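Local coordinates for protein esterase (uncultured bacterium pCosCE1, PDB 7ATL) that hydrolyses carboxylic esters, probably as a serine hydrolase with a beta-lactamase-like fold, and also shows promiscuous acyltransferase activity, at residues G137-D140 with L144-L147; G131-L136 with A157-L162. All blocks are in the same frame, centred on the assembly; numbering follows the deposited sequence. Where two conformers were deposited one is given.

Contact 1 of 2, residues G137-D140 with L144-L147. With EDO (1,2-ethanediol), chain F.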
loop_
_atom_site.group_PDB
_atom_site.type_symbol
_atom_site.label_atom_id
_atom_site.label_comp_id
_atom_site.label_asym_id
_atom_site.label_seq_id
_atom_site.Cartn_x
_atom_site.Cartn_y
_atom_site.Cartn_z
ATOM N N GLY A 137 15.013 -11.740 13.344
ATOM C CA GLY A 137 14.847 -12.324 12.000
ATOM C C GLY A 137 13.439 -12.136 11.460
ATOM O O GLY A 137 12.996 -12.949 10.625
ATOM N N ILE A 138 12.750 -11.104 11.924
ATOM C CA ILE A 138 11.416 -10.723 11.408
ATOM C C ILE A 138 11.585 -10.181 9.981
ATOM O O ILE A 138 12.517 -9.404 9.725
ATOM C CB ILE A 138 10.777 -9.720 12.384
ATOM C CG1 ILE A 138 10.452 -10.413 13.708
ATOM C CG2 ILE A 138 9.554 -9.043 11.786
ATOM C CD1 ILE A 138 10.344 -9.469 14.866
ATOM N N LYS A 139 10.697 -10.587 9.082
ATOM C CA LYS A 139 10.687 -10.154 7.667
ATOM C C LYS A 139 9.584 -9.113 7.454
ATOM O O LYS A 139 8.518 -9.210 8.075
ATOM C CB LYS A 139 10.536 -11.394 6.782
ATOM C CG LYS A 139 11.612 -12.456 6.999
ATOM C CD LYS A 139 13.029 -11.963 6.713
ATOM C CE LYS A 139 14.118 -12.741 7.422
ATOM N NZ LYS A 139 15.360 -11.941 7.472
ATOM N N ASP A 140 9.842 -8.139 6.592
ATOM C CA ASP A 140 8.891 -7.033 6.312
ATOM C C ASP A 140 7.980 -7.393 5.137
ATOM O O ASP A 140 7.068 -6.600 4.885
ATOM C CB ASP A 140 9.641 -5.721 6.063
ATOM C CG ASP A 140 10.217 -5.064 7.310
ATOM O OD1 ASP A 140 9.748 -5.400 8.447
ATOM O OD2 ASP A 140 11.105 -4.166 7.136
ATOM N N LEU A 144 13.857 -12.067 0.604
ATOM C CA LEU A 144 13.857 -13.552 0.536
ATOM C C LEU A 144 13.855 -14.110 1.964
ATOM O O LEU A 144 14.454 -13.498 2.858
ATOM C CB LEU A 144 15.067 -14.041 -0.265
ATOM C CG LEU A 144 15.115 -13.631 -1.738
ATOM C CD1 LEU A 144 16.336 -14.229 -2.416
ATOM C CD2 LEU A 144 13.858 -14.046 -2.483
ATOM N N SER A 145 13.161 -15.219 2.168
ATOM C CA SER A 145 13.098 -15.933 3.462
ATOM C C SER A 145 12.582 -17.347 3.233
ATOM O O SER A 145 11.959 -17.590 2.182
ATOM C CB SER A 145 12.238 -15.201 4.473
ATOM O OG SER A 145 10.909 -15.702 4.504
ATOM N N SER A 146 12.773 -18.207 4.235
ATOM C CA SER A 146 12.322 -19.617 4.250
ATOM C C SER A 146 11.057 -19.730 5.101
ATOM O O SER A 146 10.619 -20.853 5.338
ATOM C CB SER A 146 13.406 -20.510 4.775
ATOM O OG SER A 146 13.679 -20.200 6.137
ATOM N N LEU A 147 10.493 -18.613 5.544
ATOM C CA LEU A 147 9.392 -18.634 6.537
ATOM C C LEU A 147 8.047 -18.786 5.838
ATOM O O LEU A 147 7.896 -18.300 4.695
ATOM C CB LEU A 147 9.423 -17.344 7.346
ATOM C CG LEU A 147 10.779 -17.015 7.955
ATOM C CD1 LEU A 147 10.704 -15.690 8.672
ATOM C CD2 LEU A 147 11.252 -18.116 8.900
HETATM C C1 EDO F . 16.580 -10.158 9.878
HETATM O O1 EDO F . 15.218 -10.117 9.424
HETATM C C2 EDO F . 17.333 -8.888 9.712
HETATM O O2 EDO F . 18.697 -8.945 10.056
#
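Between Lys139 on one side and Ser145 and Leu147 on the other, no ring, amide or carboxylate contributes a face or an edge: the surfaces that meet are mostly aliphatic, with backbone carbonyls at the margin. The contact illustrates how a lysine can split its work, packing with its methylenes while its ammonium group serves elsewhere. Lys139 CG lies 3.8 Å from Ser145 CB and equally 3.8 Å from Leu147 CD1, so the chain rests against both, and it crosses the leucine side chain at about a right angle. A bend at chi2 (-61°) then lays Lys139 CD beside the serine, 4.0 Å from Ser145 CB, after which CE and NZ lead to an ethanediol, probably a molecule of the crystallisation liquor. Lys139 NZ donates a 2.7 Å hydrogen bond to O1 of this ethanediol. Leu147 CD1 also reaches the backbone, approaching Gly137 O at 4.1 Å.

Ser145 OG accepts from Leu147 N over 3.1 Å at 163°, an ST turn that ties Ser145 and Leu147, which both pack on Lys139 CG. No hydrogen bond joins the two segments directly, and the burial is modest, 131 Å² in all.

Gly137, with its positive phi (80°), ends the helix 132-136 in a Schellman motif and starts the chain toward Lys139. Both segments belong to the loop running from that helix to helix 149-157. From the second helix, Asn152 OD1 accepts from Lys139 N, and Leu147 touches the Asn152 side chain. Lys139 also touches Tyr260. Ile138, turned the other way and buried, packs on Leu155 of the same helix and on Leu173, whereas the contact itself lies at the surface beside helix 149-157.

Contact 2 of 2, residues G131-L136 with A157-L162. With EDO (1,2-ethanediol), chain F.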
loop_
_atom_site.group_PDB
_atom_site.type_symbol
_atom_site.label_atom_id
_atom_site.label_comp_id
_atom_site.label_asym_id
_atom_site.label_seq_id
_atom_site.Cartn_x
_atom_site.Cartn_y
_atom_site.Cartn_z
ATOM N N GLY A 131 18.803 -3.712 15.339
ATOM C CA GLY A 131 17.647 -3.385 16.197
ATOM C C GLY A 131 16.827 -4.637 16.491
ATOM O O GLY A 131 17.074 -5.705 15.934
ATOM N N PRO A 132 15.836 -4.558 17.397
ATOM C CA PRO A 132 15.202 -5.764 17.931
ATOM C C PRO A 132 14.580 -6.683 16.861
ATOM O O PRO A 132 14.739 -7.899 16.980
ATOM C CB PRO A 132 14.165 -5.262 18.946
ATOM C CG PRO A 132 14.107 -3.741 18.777
ATOM C CD PRO A 132 15.339 -3.318 17.998
ATOM N N TYR A 133 13.925 -6.127 15.833
ATOM C CA TYR A 133 13.360 -6.934 14.714
ATOM C C TYR A 133 14.484 -7.605 13.897
ATOM O O TYR A 133 14.288 -8.769 13.535
ATOM C CB TYR A 133 12.462 -6.086 13.812
ATOM C CG TYR A 133 11.065 -5.806 14.306
ATOM C CD1 TYR A 133 10.744 -5.775 15.646
ATOM C CD2 TYR A 133 10.061 -5.505 13.408
ATOM C CE1 TYR A 133 9.454 -5.489 16.075
ATOM C CE2 TYR A 133 8.773 -5.203 13.823
ATOM C CZ TYR A 133 8.462 -5.193 15.163
ATOM O OH TYR A 133 7.197 -4.899 15.559
ATOM N N HIS A 134 15.610 -6.921 13.615
ATOM C CA HIS A 134 16.785 -7.509 12.911
ATOM C C HIS A 134 17.283 -8.745 13.698
ATOM O O HIS A 134 17.375 -9.836 13.101
ATOM C CB HIS A 134 17.849 -6.409 12.676
ATOM C CG HIS A 134 17.407 -5.244 11.828
ATOM N ND1 HIS A 134 16.822 -4.091 12.370
ATOM C CD2 HIS A 134 17.485 -5.030 10.490
ATOM C CE1 HIS A 134 16.559 -3.246 11.398
ATOM N NE2 HIS A 134 16.952 -3.800 10.247
ATOM N N ARG A 135 17.551 -8.566 14.997
ATOM C CA ARG A 135 18.071 -9.632 15.885
ATOM C C ARG A 135 17.080 -10.798 15.953
ATOM O O ARG A 135 17.511 -11.912 16.234
ATOM C CB ARG A 135 18.409 -9.096 17.283
ATOM C CG ARG A 135 19.760 -8.388 17.360
ATOM C CD ARG A 135 20.246 -8.062 18.771
ATOM N NE ARG A 135 19.145 -7.788 19.708
ATOM C CZ ARG A 135 18.523 -6.607 19.907
ATOM N NH1 ARG A 135 18.858 -5.515 19.234
ATOM N NH2 ARG A 135 17.540 -6.528 20.787
ATOM N N LEU A 136 15.796 -10.589 15.713
ATOM C CA LEU A 136 14.823 -11.707 15.814
ATOM C C LEU A 136 14.607 -12.368 14.451
ATOM O O LEU A 136 14.037 -13.438 14.446
ATOM C CB LEU A 136 13.509 -11.174 16.385
ATOM C CG LEU A 136 13.397 -11.265 17.905
ATOM C CD1 LEU A 136 12.209 -10.446 18.404
ATOM C CD2 LEU A 136 13.286 -12.727 18.342
ATOM N N ALA A 157 5.694 -11.827 17.428
ATOM C CA ALA A 157 5.004 -11.999 18.728
ATOM C C ALA A 157 6.017 -11.893 19.870
ATOM O O ALA A 157 5.603 -11.487 20.969
ATOM C CB ALA A 157 4.273 -13.322 18.789
ATOM N N GLN A 158 7.284 -12.251 19.610
ATOM C CA GLN A 158 8.357 -12.289 20.643
ATOM C C GLN A 158 9.029 -10.917 20.814
ATOM O O GLN A 158 9.860 -10.772 21.735
ATOM C CB GLN A 158 9.396 -13.344 20.286
ATOM C CG GLN A 158 8.866 -14.769 20.321
ATOM C CD GLN A 158 9.933 -15.671 19.758
ATOM O OE1 GLN A 158 9.746 -16.327 18.736
ATOM N NE2 GLN A 158 11.100 -15.626 20.379
ATOM N N ALA A 159 8.716 -9.958 19.949
ATOM C CA ALA A 159 9.246 -8.586 20.036
ATOM C C ALA A 159 8.361 -7.736 20.958
ATOM O O ALA A 159 7.151 -7.861 20.951
ATOM C CB ALA A 159 9.360 -7.984 18.651
ATOM N N ASP A 160 8.973 -6.825 21.686
ATOM C CA ASP A 160 8.265 -5.776 22.442
ATOM C C ASP A 160 7.381 -4.989 21.467
ATOM O O ASP A 160 7.877 -4.591 20.390
ATOM C CB ASP A 160 9.275 -4.877 23.166
ATOM C CG ASP A 160 10.029 -5.565 24.296
ATOM O OD1 ASP A 160 9.711 -6.754 24.602
ATOM O OD2 ASP A 160 10.924 -4.895 24.885
ATOM N N LEU A 161 6.127 -4.747 21.855
ATOM C CA LEU A 161 5.343 -3.605 21.352
ATOM C C LEU A 161 6.056 -2.324 21.783
ATOM O O LEU A 161 6.763 -2.360 22.801
ATOM C CB LEU A 161 3.932 -3.662 21.921
ATOM C CG LEU A 161 3.106 -4.872 21.510
ATOM C CD1 LEU A 161 1.831 -4.949 22.334
ATOM C CD2 LEU A 161 2.790 -4.830 20.020
ATOM N N LEU A 162 5.849 -1.229 21.056
ATOM C CA LEU A 162 6.497 0.066 21.349
ATOM C C LEU A 162 5.568 0.979 22.147
ATOM O O LEU A 162 6.054 1.986 22.636
ATOM C CB LEU A 162 6.941 0.690 20.026
ATOM C CG LEU A 162 8.222 0.046 19.506
ATOM C CD1 LEU A 162 7.925 -1.177 18.667
ATOM C CD2 LEU A 162 9.062 1.039 18.747
HETATM C C1 EDO F . 16.580 -10.158 9.878
HETATM O O1 EDO F . 15.218 -10.117 9.424
HETATM C C2 EDO F . 17.333 -8.888 9.712
HETATM O O2 EDO F . 18.697 -8.945 10.056
HETATM O O HOH W 1 6.462 -5.072 17.974
#
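Gln158 opens the contact with its backbone, where its carbonyl carbon C lies 4.0 Å from Leu136 CD1; its side chain runs out past the same leucine. Ala159 comes next and carries most of the packing. Its methyl is shared by two residues of helix 132-136: Ala159 CB is 3.6 Å from Tyr133 CE1, meeting the ring obliquely, and 3.8 Å from Leu136 CD1. One short helix thus presents two side chains, three residues apart, to one alanine methyl. With CG anti to its carbonyl carbon (chi1 -79°), the tyrosine carries its ring out from the helix to the alanine and on toward Asp160. A water in the plane of the Tyr133 ring, at its edge, donates to Asp160 O at 2.8 Å and is hydrogen-bonded to Tyr133 OH at 2.5 Å. Asp122 N, the strongest polar partner of the phenol oxygen, is also hydrogen-bonded to it. Farther on, the backbones of Leu161 and Leu162 are hydrogen-bonded to Ala100 and Gly120.

Dispersion and hydrophobic burial thus join the helix to the loop after helix 149-157, with no direct hydrogen bond across. The polar link from Tyr133 OH to Asp160 O is water-mediated, and the Asp122 bond helps to fix the phenol oxygen.

In the fold
The two contacts show how a short chain excursion can be closed twice. Their segments run in the order 131-136, 137-140, 144-147, 157-162, so contact 1 lies within the loop that contact 2 brings together, and helix 149-157 spans most of the gap between the last two. Their centres are 13 Å apart on the same side of the chain's centre. They meet at Ile138, whose N makes a probable hydrogen bond to Tyr133 O and whose CD1 packs on Ala159 CB; one ethanediol also touches both. Tyr133 lies near, without touching, an SxxK pattern consistent with the active site of family VIII carboxylesterases, so the Tyr133 end of contact 2 may lie beside the presumed active site.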